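PTS system, IIA component (Streptococcus pneumoniae serotype 4, PDB 5T3U) probably relays phosphoryl groups as the IIA component of a mannose-family phosphotransferase system associated with fucose utilization in the pneumococcus. Local coordinates at residues Ser21-Thr26 with Pro105-Leu110; His55-Gln60 with Ser88-Leu93; Ser81-Ala86 with Val96-Gly101; Asn59-Leu64 with Val71-Asp76. All coordinates share one frame; numbering follows the deposited sequence.

Interaction 1: Ser21-Thr26 with Pro105-Leu110; sequences SGALMT and PLLVEL
Leu107 of helix 104-112 reaches across to Ala23 and Leu24 of helix 19-31. The two helices belong to the alpha/beta fold of the mannose-type IIA family, in which helices pack on a parallel sheet. No hydrogen bond joins the two segments, and their backbones stay well apart. The nearest CA atoms, those of Leu24 and Leu107, are 7.6 Å from each other. The tight part is a single branch of one leucine. Leu107 CD2 lies 3.9 Å from Ala23 CB, and the same methyl presses on the backbone of the facing helix. It comes to 3.8 Å from Leu24 N. The small side chain of Ala23 lets the methyl come this close to the helix backbone. Leu107 gets there because its CG stands anti to its own backbone N (chi1 -180°), which brings CD2 to the Ala23 carbonyl. CD1, the other branch, packs on Leu74 of strand 68-75. Away from this point the contact is loose. The CA-CB bond of Leu24 points away from helix 104-112, and its side chain lies on Val39, Thr41 and Thr34. The far end of that side chain swings back toward helix 104-112 without close contact. Met25 also faces away and packs on Gly17 of the second subunit. Thr26 OG1 is hydrogen-bonded to His16 O and Phe19 N of that subunit, so one flank of helix 19-31 is part of the dimer interface. The closest approach between the two segments is 3.5 Å, from Leu107 CD2 to Ala23 O.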
loop_
_atom_site.group_PDB
_atom_site.type_symbol
_atom_site.label_atom_id
_atom_site.label_comp_id
_atom_site.label_asym_id
_atom_site.label_seq_id
_atom_site.Cartn_x
_atom_site.Cartn_y
_atom_site.Cartn_z
ATOM N N SER A 21 -1.519 -9.382 1.813
ATOM C CA SER A 21 -0.908 -10.068 2.952
ATOM C C SER A 21 0.332 -9.302 3.477
ATOM O O SER A 21 0.580 -9.235 4.689
ATOM C CB SER A 21 -0.543 -11.526 2.604
ATOM O OG SER A 21 0.259 -11.551 1.454
ATOM N N GLY A 22 1.101 -8.728 2.570
ATOM C CA GLY A 22 2.264 -7.944 2.974
ATOM C C GLY A 22 1.867 -6.703 3.753
ATOM O O GLY A 22 2.528 -6.354 4.737
ATOM N N ALA A 23 0.797 -6.039 3.329
ATOM C CA ALA A 23 0.252 -4.916 4.114
ATOM C C ALA A 23 -0.180 -5.320 5.529
ATOM O O ALA A 23 0.113 -4.616 6.491
ATOM C CB ALA A 23 -0.888 -4.226 3.377
ATOM N N LEU A 24 -0.826 -6.465 5.677
ATOM C CA LEU A 24 -1.240 -6.881 7.025
ATOM C C LEU A 24 -0.050 -7.170 7.903
ATOM O O LEU A 24 -0.030 -6.743 9.034
ATOM C CB LEU A 24 -2.149 -8.116 7.015
ATOM C CG LEU A 24 -2.671 -8.541 8.409
ATOM C CD1 LEU A 24 -3.390 -7.390 9.219
ATOM C CD2 LEU A 24 -3.606 -9.757 8.273
ATOM N N MET A 25 0.904 -7.938 7.385
ATOM C CA MET A 25 2.145 -8.291 8.089
ATOM C C MET A 25 2.804 -7.018 8.627
ATOM O O MET A 25 3.110 -6.921 9.815
ATOM C CB MET A 25 3.096 -9.007 7.110
ATOM C CG MET A 25 4.367 -9.493 7.700
ATOM S SD MET A 25 5.679 -8.214 7.830
ATOM C CE MET A 25 6.984 -9.333 8.401
ATOM N N THR A 26 2.950 -6.022 7.756
ATOM C CA THR A 26 3.550 -4.740 8.138
ATOM C C THR A 26 2.694 -4.008 9.163
ATOM O O THR A 26 3.222 -3.471 10.141
ATOM C CB THR A 26 3.762 -3.878 6.909
ATOM O OG1 THR A 26 4.750 -4.507 6.087
ATOM C CG2 THR A 26 4.225 -2.467 7.273
ATOM N N PRO A 105 -1.022 3.601 6.286
ATOM C CA PRO A 105 -1.742 4.438 7.274
ATOM C C PRO A 105 -3.248 4.145 7.429
ATOM O O PRO A 105 -3.743 4.135 8.566
ATOM C CB PRO A 105 -1.533 5.851 6.736
ATOM C CG PRO A 105 -0.158 5.775 6.077
ATOM C CD PRO A 105 -0.191 4.435 5.383
ATOM N N LEU A 106 -3.969 3.930 6.320
ATOM C CA LEU A 106 -5.370 3.498 6.388
ATOM C C LEU A 106 -5.531 2.174 7.140
ATOM O O LEU A 106 -6.348 2.072 8.078
ATOM C CB LEU A 106 -5.977 3.368 4.982
ATOM C CG LEU A 106 -7.513 3.065 4.914
ATOM C CD1 LEU A 106 -8.379 4.045 5.690
ATOM C CD2 LEU A 106 -7.962 3.041 3.455
ATOM N N LEU A 107 -4.755 1.156 6.743
ATOM C CA LEU A 107 -4.891 -0.177 7.344
ATOM C C LEU A 107 -4.606 -0.121 8.845
ATOM O O LEU A 107 -5.412 -0.585 9.649
ATOM C CB LEU A 107 -4.021 -1.238 6.628
ATOM C CG LEU A 107 -4.132 -2.670 7.219
ATOM C CD1 LEU A 107 -5.610 -3.166 7.341
ATOM C CD2 LEU A 107 -3.262 -3.686 6.432
ATOM N N VAL A 108 -3.483 0.488 9.228
ATOM C CA VAL A 108 -3.154 0.684 10.639
ATOM C C VAL A 108 -4.257 1.370 11.438
ATOM O O VAL A 108 -4.597 0.915 12.523
ATOM C CB VAL A 108 -1.825 1.488 10.805
ATOM C CG1 VAL A 108 -1.642 1.922 12.286
ATOM C CG2 VAL A 108 -0.661 0.637 10.337
ATOM N N GLU A 109 -4.794 2.473 10.916
ATOM C CA GLU A 109 -5.829 3.209 11.624
ATOM C C GLU A 109 -7.120 2.392 11.779
ATOM O O GLU A 109 -7.771 2.442 12.824
ATOM C CB GLU A 109 -6.152 4.512 10.865
ATOM C CG GLU A 109 -7.366 5.282 11.418
ATOM C CD GLU A 109 -7.272 5.574 12.926
ATOM O OE1 GLU A 109 -6.148 5.798 13.449
ATOM O OE2 GLU A 109 -8.334 5.577 13.596
ATOM N N LEU A 110 -7.526 1.700 10.711
ATOM C CA LEU A 110 -8.725 0.854 10.779
ATOM C C LEU A 110 -8.534 -0.284 11.776
ATOM O O LEU A 110 -9.464 -0.607 12.539
ATOM C CB LEU A 110 -9.109 0.340 9.394
ATOM C CG LEU A 110 -9.704 1.429 8.487
ATOM C CD1 LEU A 110 -9.955 0.947 7.038
ATOM C CD2 LEU A 110 -10.990 2.053 9.121
#

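Interaction 2: His55-Gln60 with Ser88-Leu93; sequences HYFKNQ and SRFLNL
Lys58 and Arg89 face each other with their CA atoms 7.2 Å apart, where helix 50-65 meets the last part of helix 81-90 and a type I turn from Phe90 to Leu93. The two long side chains lie against each other at the surface. Lys58 is extended up to a bend at chi4 (-56°), which turns NZ away from the line of the chain. Its methylene CD sits over the centre of one face of the Arg89 guanidinium, 3.6 Å from Arg89 CZ. Arg89 folds at chi2 and chi3, which brings its flat group round to meet that chain. The contact is made by lysine carbons. The charged ends stay apart, with Lys58 NZ 5.0 Å from Arg89 NH1. Each has its own acid: Lys58 pairs with Asp62, and Arg89 pairs with Glu54. Deeper in, two phenylalanines meet. Phe57 CE2 and Phe90 CE2 are 3.9 Å apart, and each ring meets the other at its edge. Lys58 O also lies at the edge of the Phe90 ring, 4.0 Å from Phe90 CZ. Arg89 CG lies over one face of that ring, toward its rim. The aromatic pair links the two helices above the sheet. Phe57 packs on Leu12 and Ala14 of strand 7-16 and on Ala86 of helix 81-90, while Phe90 lies against Val61 of helix 50-65.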
loop_
_atom_site.group_PDB
_atom_site.type_symbol
_atom_site.label_atom_id
_atom_site.label_comp_id
_atom_site.label_asym_id
_atom_site.label_seq_id
_atom_site.Cartn_x
_atom_site.Cartn_y
_atom_site.Cartn_z
ATOM N N HIS A 55 -15.733 -16.589 -5.263
ATOM C CA HIS A 55 -16.454 -17.158 -4.142
ATOM C C HIS A 55 -15.642 -17.238 -2.860
ATOM O O HIS A 55 -16.203 -17.155 -1.773
ATOM C CB HIS A 55 -17.230 -18.442 -4.488
ATOM C CG HIS A 55 -16.408 -19.487 -5.159
ATOM N ND1 HIS A 55 -15.373 -20.142 -4.519
ATOM C CD2 HIS A 55 -16.503 -20.041 -6.395
ATOM C CE1 HIS A 55 -14.832 -21.020 -5.353
ATOM N NE2 HIS A 55 -15.502 -20.981 -6.493
ATOM N N TYR A 56 -14.320 -17.320 -2.996
ATOM C CA TYR A 56 -13.413 -17.167 -1.861
ATOM C C TYR A 56 -13.622 -15.827 -1.220
ATOM O O TYR A 56 -13.729 -15.733 0.006
ATOM C CB TYR A 56 -11.949 -17.199 -2.298
ATOM C CG TYR A 56 -11.398 -18.527 -2.706
ATOM C CD1 TYR A 56 -11.863 -19.727 -2.144
ATOM C CD2 TYR A 56 -10.357 -18.588 -3.643
ATOM C CE1 TYR A 56 -11.305 -20.977 -2.543
ATOM C CE2 TYR A 56 -9.802 -19.795 -4.036
ATOM C CZ TYR A 56 -10.273 -20.983 -3.491
ATOM O OH TYR A 56 -9.683 -22.155 -3.911
ATOM N N PHE A 57 -13.661 -14.796 -2.071
ATOM C CA PHE A 57 -13.947 -13.423 -1.663
ATOM C C PHE A 57 -15.278 -13.283 -0.920
ATOM O O PHE A 57 -15.339 -12.715 0.172
ATOM C CB PHE A 57 -13.908 -12.450 -2.865
ATOM C CG PHE A 57 -14.048 -11.013 -2.455
ATOM C CD1 PHE A 57 -12.929 -10.229 -2.236
ATOM C CD2 PHE A 57 -15.296 -10.463 -2.223
ATOM C CE1 PHE A 57 -13.059 -8.899 -1.796
ATOM C CE2 PHE A 57 -15.438 -9.154 -1.789
ATOM C CZ PHE A 57 -14.298 -8.372 -1.572
ATOM N N LYS A 58 -16.351 -13.781 -1.545
ATOM C CA LYS A 58 -17.677 -13.739 -0.954
ATOM C C LYS A 58 -17.658 -14.403 0.411
ATOM O O LYS A 58 -18.158 -13.846 1.374
ATOM C CB LYS A 58 -18.713 -14.397 -1.886
ATOM C CG LYS A 58 -20.150 -14.473 -1.312
ATOM C CD LYS A 58 -21.068 -15.325 -2.237
ATOM C CE LYS A 58 -22.561 -15.221 -1.849
ATOM N NZ LYS A 58 -22.787 -15.598 -0.402
ATOM N N ASN A 59 -17.068 -15.588 0.484
ATOM C CA ASN A 59 -16.935 -16.336 1.737
ATOM C C ASN A 59 -16.172 -15.608 2.835
ATOM O O ASN A 59 -16.566 -15.670 3.997
ATOM C CB ASN A 59 -16.283 -17.716 1.466
ATOM C CG ASN A 59 -17.261 -18.726 0.863
ATOM O OD1 ASN A 59 -18.479 -18.501 0.827
ATOM N ND2 ASN A 59 -16.730 -19.853 0.390
ATOM N N GLN A 60 -15.079 -14.920 2.487
ATOM C CA GLN A 60 -14.334 -14.103 3.482
ATOM C C GLN A 60 -15.201 -12.992 4.074
ATOM O O GLN A 60 -15.169 -12.768 5.298
ATOM C CB GLN A 60 -13.051 -13.475 2.889
ATOM C CG GLN A 60 -12.030 -14.454 2.348
ATOM C CD GLN A 60 -11.265 -15.153 3.441
ATOM O OE1 GLN A 60 -11.818 -15.989 4.165
ATOM N NE2 GLN A 60 -9.957 -14.821 3.568
ATOM N N SER A 88 -19.741 -5.634 -6.995
ATOM C CA SER A 88 -20.872 -6.347 -7.564
ATOM C C SER A 88 -21.552 -7.213 -6.516
ATOM O O SER A 88 -22.778 -7.200 -6.412
ATOM C CB SER A 88 -20.484 -7.133 -8.818
ATOM O OG SER A 88 -20.743 -6.349 -9.978
ATOM N N ARG A 89 -20.749 -7.922 -5.712
ATOM C CA ARG A 89 -21.293 -8.857 -4.750
ATOM C C ARG A 89 -22.006 -8.165 -3.584
ATOM O O ARG A 89 -23.054 -8.644 -3.131
ATOM C CB ARG A 89 -20.218 -9.855 -4.280
ATOM C CG ARG A 89 -20.712 -10.885 -3.280
ATOM C CD ARG A 89 -21.850 -11.751 -3.861
ATOM N NE ARG A 89 -21.338 -12.769 -4.768
ATOM C CZ ARG A 89 -22.067 -13.750 -5.300
ATOM N NH1 ARG A 89 -23.383 -13.842 -5.048
ATOM N NH2 ARG A 89 -21.485 -14.639 -6.092
ATOM N N PHE A 90 -21.479 -7.030 -3.127
ATOM C CA PHE A 90 -22.014 -6.355 -1.937
ATOM C C PHE A 90 -22.548 -4.953 -2.181
ATOM O O PHE A 90 -22.652 -4.156 -1.247
ATOM C CB PHE A 90 -20.971 -6.390 -0.800
ATOM C CG PHE A 90 -20.595 -7.809 -0.389
ATOM C CD1 PHE A 90 -21.487 -8.592 0.353
ATOM C CD2 PHE A 90 -19.396 -8.369 -0.791
ATOM C CE1 PHE A 90 -21.170 -9.902 0.718
ATOM C CE2 PHE A 90 -19.062 -9.683 -0.441
ATOM C CZ PHE A 90 -19.954 -10.448 0.321
ATOM N N LEU A 91 -22.922 -4.677 -3.436
ATOM C CA LEU A 91 -23.345 -3.354 -3.887
ATOM C C LEU A 91 -24.259 -2.617 -2.918
ATOM O O LEU A 91 -23.987 -1.470 -2.571
ATOM C CB LEU A 91 -24.030 -3.433 -5.262
ATOM C CG LEU A 91 -24.486 -2.096 -5.864
ATOM C CD1 LEU A 91 -23.290 -1.142 -6.102
ATOM C CD2 LEU A 91 -25.289 -2.322 -7.140
ATOM N N ASN A 92 -25.353 -3.272 -2.505
ATOM C CA ASN A 92 -26.359 -2.625 -1.682
ATOM C C ASN A 92 -26.361 -3.114 -0.235
ATOM O O ASN A 92 -27.271 -2.756 0.527
ATOM C CB ASN A 92 -27.766 -2.764 -2.302
ATOM C CG ASN A 92 -27.915 -2.024 -3.640
ATOM O OD1 ASN A 92 -28.476 -2.565 -4.603
ATOM N ND2 ASN A 92 -27.420 -0.813 -3.704
ATOM N N LEU A 93 -25.373 -3.930 0.155
ATOM C CA LEU A 93 -25.257 -4.309 1.561
ATOM C C LEU A 93 -24.571 -3.217 2.379
ATOM O O LEU A 93 -23.338 -3.057 2.329
ATOM C CB LEU A 93 -24.564 -5.655 1.726
ATOM C CG LEU A 93 -24.568 -6.283 3.132
ATOM C CD1 LEU A 93 -25.979 -6.381 3.756
ATOM C CD2 LEU A 93 -23.939 -7.648 3.084
#

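Interaction 3: Ser81-Ala86 with Val96-Gly101; sequences SPNNVA and VDIVTG
Asn83 and Ala86 of helix 81-90 both meet Ile98 of strand 96-100, and Asn83 also reaches Thr100. A chi1 of -157° swings Asn83 CG to the far side from its backbone N and carries the amide out toward the strand. Its ND2 comes 3.3 Å from Ile98 CG2 and 3.6 Å from Thr100 CB. These are close contacts with carbon. The hydrogen bond of Asn83 ND2 goes to Thr75 OG1, on the adjacent strand. Ile98 uses both of its branches. CG2 meets the asparagine amide, while CG1 carries CD1 to Ala86. With chi2 at 167° this longer arm is extended. CD1 lies 3.7 Å from Ala86 CB and 3.6 Å from Ala86 C, so it touches both the methyl and the backbone. The segments belong to a beta-alpha-beta unit made of strand 68-75, helix 81-90 and strand 96-100. Helix and strand run nearly antiparallel, at 155°, with their axes 9.9 Å apart at closest approach. Thr100 turns its OG1 anti to the backbone N, and OG1 hydrogen-bonds with Thr75 OG1. Thr75 thus joins the two polar side chains, which are buried. The CA-CB bond of Val99 points away from the helix, and its side chain packs on Leu74. Beyond the strand, Val99 and Thr100 pair antiparallel with a strand of the second subunit, which continues the sheet across the dimer. Val134 of that subunit packs on both Asn83 and Ile98.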
loop_
_atom_site.group_PDB
_atom_site.type_symbol
_atom_site.label_atom_id
_atom_site.label_comp_id
_atom_site.label_asym_id
_atom_site.label_seq_id
_atom_site.Cartn_x
_atom_site.Cartn_y
_atom_site.Cartn_z
ATOM N N SER A 81 -9.681 -6.589 -10.124
ATOM C CA SER A 81 -10.695 -7.640 -9.957
ATOM C C SER A 81 -11.205 -7.727 -8.504
ATOM O O SER A 81 -12.413 -7.856 -8.317
ATOM C CB SER A 81 -10.205 -9.010 -10.437
ATOM O OG SER A 81 -9.929 -9.011 -11.836
ATOM N N PRO A 82 -10.310 -7.627 -7.479
ATOM C CA PRO A 82 -10.852 -7.573 -6.109
ATOM C C PRO A 82 -11.904 -6.473 -5.946
ATOM O O PRO A 82 -12.989 -6.720 -5.369
ATOM C CB PRO A 82 -9.602 -7.280 -5.234
ATOM C CG PRO A 82 -8.466 -7.918 -6.032
ATOM C CD PRO A 82 -8.824 -7.595 -7.472
ATOM N N ASN A 83 -11.618 -5.279 -6.453
ATOM C CA ASN A 83 -12.618 -4.215 -6.332
ATOM C C ASN A 83 -13.876 -4.497 -7.148
ATOM O O ASN A 83 -14.960 -4.190 -6.683
ATOM C CB ASN A 83 -12.090 -2.857 -6.739
ATOM C CG ASN A 83 -12.871 -1.733 -6.105
ATOM O OD1 ASN A 83 -13.656 -1.051 -6.759
ATOM N ND2 ASN A 83 -12.687 -1.553 -4.821
ATOM N N ASN A 84 -13.723 -5.036 -8.372
ATOM C CA ASN A 84 -14.892 -5.329 -9.222
ATOM C C ASN A 84 -15.849 -6.318 -8.540
ATOM O O ASN A 84 -17.070 -6.120 -8.523
ATOM C CB ASN A 84 -14.473 -5.893 -10.583
ATOM C CG ASN A 84 -13.842 -4.849 -11.497
ATOM O OD1 ASN A 84 -14.068 -3.634 -11.367
ATOM N ND2 ASN A 84 -13.050 -5.330 -12.445
ATOM N N VAL A 85 -15.268 -7.380 -7.993
ATOM C CA VAL A 85 -15.993 -8.414 -7.282
ATOM C C VAL A 85 -16.686 -7.863 -6.022
ATOM O O VAL A 85 -17.893 -8.105 -5.803
ATOM C CB VAL A 85 -15.056 -9.617 -6.982
ATOM C CG1 VAL A 85 -15.666 -10.581 -5.996
ATOM C CG2 VAL A 85 -14.708 -10.368 -8.270
ATOM N N ALA A 86 -15.949 -7.106 -5.207
ATOM C CA ALA A 86 -16.515 -6.536 -3.984
ATOM C C ALA A 86 -17.770 -5.701 -4.281
ATOM O O ALA A 86 -18.805 -5.831 -3.599
ATOM C CB ALA A 86 -15.487 -5.689 -3.262
ATOM N N VAL A 96 -21.326 -3.444 4.534
ATOM C CA VAL A 96 -20.021 -3.669 3.893
ATOM C C VAL A 96 -19.573 -2.406 3.195
ATOM O O VAL A 96 -20.223 -1.952 2.253
ATOM C CB VAL A 96 -20.057 -4.821 2.875
ATOM C CG1 VAL A 96 -18.716 -4.926 2.109
ATOM C CG2 VAL A 96 -20.386 -6.140 3.570
ATOM N N ASP A 97 -18.465 -1.840 3.672
ATOM C CA ASP A 97 -17.850 -0.716 2.989
ATOM C C ASP A 97 -16.672 -1.150 2.137
ATOM O O ASP A 97 -16.028 -2.149 2.436
ATOM C CB ASP A 97 -17.415 0.357 3.988
ATOM C CG ASP A 97 -18.591 1.133 4.524
ATOM O OD1 ASP A 97 -19.327 1.711 3.693
ATOM O OD2 ASP A 97 -18.794 1.127 5.764
ATOM N N ILE A 98 -16.410 -0.382 1.077
ATOM C CA ILE A 98 -15.305 -0.677 0.155
ATOM C C ILE A 98 -14.446 0.570 -0.039
ATOM O O ILE A 98 -14.933 1.582 -0.540
ATOM C CB ILE A 98 -15.808 -1.180 -1.233
ATOM C CG1 ILE A 98 -16.793 -2.363 -1.063
ATOM C CG2 ILE A 98 -14.579 -1.553 -2.127
ATOM C CD1 ILE A 98 -17.562 -2.717 -2.320
ATOM N N VAL A 99 -13.179 0.505 0.384
ATOM C CA VAL A 99 -12.245 1.632 0.195
ATOM C C VAL A 99 -11.094 1.120 -0.656
ATOM O O VAL A 99 -10.443 0.135 -0.303
ATOM C CB VAL A 99 -11.747 2.243 1.537
ATOM C CG1 VAL A 99 -10.809 3.435 1.297
ATOM C CG2 VAL A 99 -12.926 2.707 2.381
ATOM N N THR A 100 -10.870 1.759 -1.802
ATOM C CA THR A 100 -9.830 1.280 -2.691
ATOM C C THR A 100 -8.544 2.135 -2.595
ATOM O O THR A 100 -8.544 3.169 -1.940
ATOM C CB THR A 100 -10.310 1.125 -4.171
ATOM O OG1 THR A 100 -9.311 0.403 -4.894
ATOM C CG2 THR A 100 -10.480 2.453 -4.835
ATOM N N GLY A 101 -7.463 1.689 -3.233
ATOM C CA GLY A 101 -6.210 2.466 -3.217
ATOM C C GLY A 101 -5.571 2.599 -1.838
ATOM O O GLY A 101 -4.829 3.565 -1.587
#

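Interaction 4: Asn59-Leu64 with Val71-Asp76; sequences NQVDEL and VIVLTD
Val61 and Leu64 of helix 50-65 pack on Val71 and Val73 of strand 68-75, where a helix lies on the parallel sheet of an alpha/beta fold. The helix runs nearly antiparallel to the strand that follows it in the chain, at 153°, with the axes 9.4 Å apart at closest approach. Contacts across the pair are apolar, and all four residues are buried. Val71 has the largest share of the contact and turns its CA-CB bond toward the helix. Val61 meets Val73, two residues further along the strand. Their side chains cross at about a right angle, with Val61 CG2 4.0 Å from Val73 CG2. No hydrogen bond crosses between the segments. Backbone bonds tie Ile72 to strand 7-16 and Val71 and Val73 to Asp97, fixing the strand between its two neighbours. On the helix, Glu63 forms a salt bridge with Arg40. The closest meeting is at the C-terminal end of the helix segment. Val71 CG2, on the side of CB opposite the residue's own carbonyl carbon, reaches to 3.7 Å from Leu64 CB.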
loop_
_atom_site.group_PDB
_atom_site.type_symbol
_atom_site.label_atom_id
_atom_site.label_comp_id
_atom_site.label_asym_id
_atom_site.label_seq_id
_atom_site.Cartn_x
_atom_site.Cartn_y
_atom_site.Cartn_z
ATOM N N ASN A 59 -17.068 -15.588 0.484
ATOM C CA ASN A 59 -16.935 -16.336 1.737
ATOM C C ASN A 59 -16.172 -15.608 2.835
ATOM O O ASN A 59 -16.566 -15.670 3.997
ATOM C CB ASN A 59 -16.283 -17.716 1.466
ATOM C CG ASN A 59 -17.261 -18.726 0.863
ATOM O OD1 ASN A 59 -18.479 -18.501 0.827
ATOM N ND2 ASN A 59 -16.730 -19.853 0.390
ATOM N N GLN A 60 -15.079 -14.920 2.487
ATOM C CA GLN A 60 -14.334 -14.103 3.482
ATOM C C GLN A 60 -15.201 -12.992 4.074
ATOM O O GLN A 60 -15.169 -12.768 5.298
ATOM C CB GLN A 60 -13.051 -13.475 2.889
ATOM C CG GLN A 60 -12.030 -14.454 2.348
ATOM C CD GLN A 60 -11.265 -15.153 3.441
ATOM O OE1 GLN A 60 -11.818 -15.989 4.165
ATOM N NE2 GLN A 60 -9.957 -14.821 3.568
ATOM N N VAL A 61 -15.966 -12.292 3.235
ATOM C CA VAL A 61 -16.804 -11.196 3.754
ATOM C C VAL A 61 -17.953 -11.747 4.628
ATOM O O VAL A 61 -18.193 -11.242 5.733
ATOM C CB VAL A 61 -17.363 -10.263 2.664
ATOM C CG1 VAL A 61 -18.333 -9.238 3.276
ATOM C CG2 VAL A 61 -16.251 -9.517 1.918
ATOM N N ASP A 62 -18.641 -12.787 4.134
ATOM C CA ASP A 62 -19.739 -13.435 4.868
ATOM C C ASP A 62 -19.286 -13.919 6.238
ATOM O O ASP A 62 -19.943 -13.661 7.249
ATOM C CB ASP A 62 -20.285 -14.637 4.077
ATOM C CG ASP A 62 -21.050 -14.232 2.830
ATOM O OD1 ASP A 62 -21.465 -13.056 2.713
ATOM O OD2 ASP A 62 -21.273 -15.107 1.961
ATOM N N GLU A 63 -18.160 -14.611 6.279
ATOM C CA GLU A 63 -17.648 -15.125 7.546
ATOM C C GLU A 63 -17.217 -14.050 8.540
ATOM O O GLU A 63 -17.368 -14.206 9.750
ATOM C CB GLU A 63 -16.545 -16.150 7.306
ATOM C CG GLU A 63 -17.128 -17.460 6.798
ATOM C CD GLU A 63 -16.099 -18.365 6.153
ATOM O OE1 GLU A 63 -16.471 -19.028 5.159
ATOM O OE2 GLU A 63 -14.935 -18.414 6.625
ATOM N N LEU A 64 -16.730 -12.931 8.025
ATOM C CA LEU A 64 -16.370 -11.816 8.874
ATOM C C LEU A 64 -17.649 -11.212 9.438
ATOM O O LEU A 64 -17.671 -10.786 10.587
ATOM C CB LEU A 64 -15.484 -10.803 8.116
ATOM C CG LEU A 64 -13.981 -11.172 8.042
ATOM C CD1 LEU A 64 -13.185 -10.236 7.103
ATOM C CD2 LEU A 64 -13.310 -11.212 9.441
ATOM N N VAL A 71 -18.208 -4.743 7.936
ATOM C CA VAL A 71 -16.903 -5.085 7.358
ATOM C C VAL A 71 -16.434 -3.950 6.421
ATOM O O VAL A 71 -17.214 -3.426 5.618
ATOM C CB VAL A 71 -16.952 -6.456 6.646
ATOM C CG1 VAL A 71 -15.652 -6.746 5.855
ATOM C CG2 VAL A 71 -17.208 -7.556 7.643
ATOM N N ILE A 72 -15.172 -3.550 6.555
ATOM C CA ILE A 72 -14.524 -2.708 5.559
ATOM C C ILE A 72 -13.638 -3.598 4.692
ATOM O O ILE A 72 -12.800 -4.343 5.184
ATOM C CB ILE A 72 -13.743 -1.527 6.211
ATOM C CG1 ILE A 72 -14.701 -0.707 7.087
ATOM C CG2 ILE A 72 -13.109 -0.559 5.124
ATOM C CD1 ILE A 72 -13.999 0.342 7.901
ATOM N N VAL A 73 -13.902 -3.561 3.393
ATOM C CA VAL A 73 -13.075 -4.194 2.400
ATOM C C VAL A 73 -12.094 -3.135 1.885
ATOM O O VAL A 73 -12.508 -2.052 1.411
ATOM C CB VAL A 73 -13.934 -4.747 1.218
ATOM C CG1 VAL A 73 -13.058 -5.434 0.175
ATOM C CG2 VAL A 73 -15.000 -5.722 1.727
ATOM N N LEU A 74 -10.806 -3.441 1.996
ATOM C CA LEU A 74 -9.754 -2.598 1.398
ATOM C C LEU A 74 -9.273 -3.288 0.143
ATOM O O LEU A 74 -8.918 -4.475 0.178
ATOM C CB LEU A 74 -8.592 -2.405 2.366
ATOM C CG LEU A 74 -8.911 -1.764 3.722
ATOM C CD1 LEU A 74 -7.599 -1.598 4.518
ATOM C CD2 LEU A 74 -9.675 -0.433 3.594
ATOM N N THR A 75 -9.298 -2.570 -0.978
ATOM C CA THR A 75 -8.789 -3.144 -2.223
ATOM C C THR A 75 -7.639 -2.289 -2.793
ATOM O O THR A 75 -7.512 -1.099 -2.486
ATOM C CB THR A 75 -9.887 -3.287 -3.280
ATOM O OG1 THR A 75 -10.319 -1.981 -3.645
ATOM C CG2 THR A 75 -11.098 -4.147 -2.735
ATOM N N ASP A 76 -6.815 -2.924 -3.617
ATOM C CA ASP A 76 -5.568 -2.318 -4.060
ATOM C C ASP A 76 -5.756 -1.135 -5.003
ATOM O O ASP A 76 -5.089 -0.120 -4.845
ATOM C CB ASP A 76 -4.582 -3.370 -4.624
ATOM C CG ASP A 76 -5.215 -4.329 -5.654
ATOM O OD1 ASP A 76 -6.459 -4.330 -5.850
ATOM O OD2 ASP A 76 -4.433 -5.129 -6.243
#

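From the N terminus, helix 19-31 opens interaction 1, whose loop closes only at helix 104-112. The other three interactions nest inside it. Helix 50-65 starts both interaction 2 and interaction 4, which share Asn59 and Gln60. Interaction 4 closes first, at strand 68-75. Interaction 3 then opens on helix 81-90, and interaction 2 closes at the end of that helix before interaction 3 reaches strand 96-100, so 2 and 3 cross. Interaction 2 joins helices 50-65 and 81-90; interactions 3 and 4 seat them on the neighbouring strands 96-100 and 68-75. Interaction 1 ties together two other helices and meets interaction 4 through Leu110, which packs on Ile72.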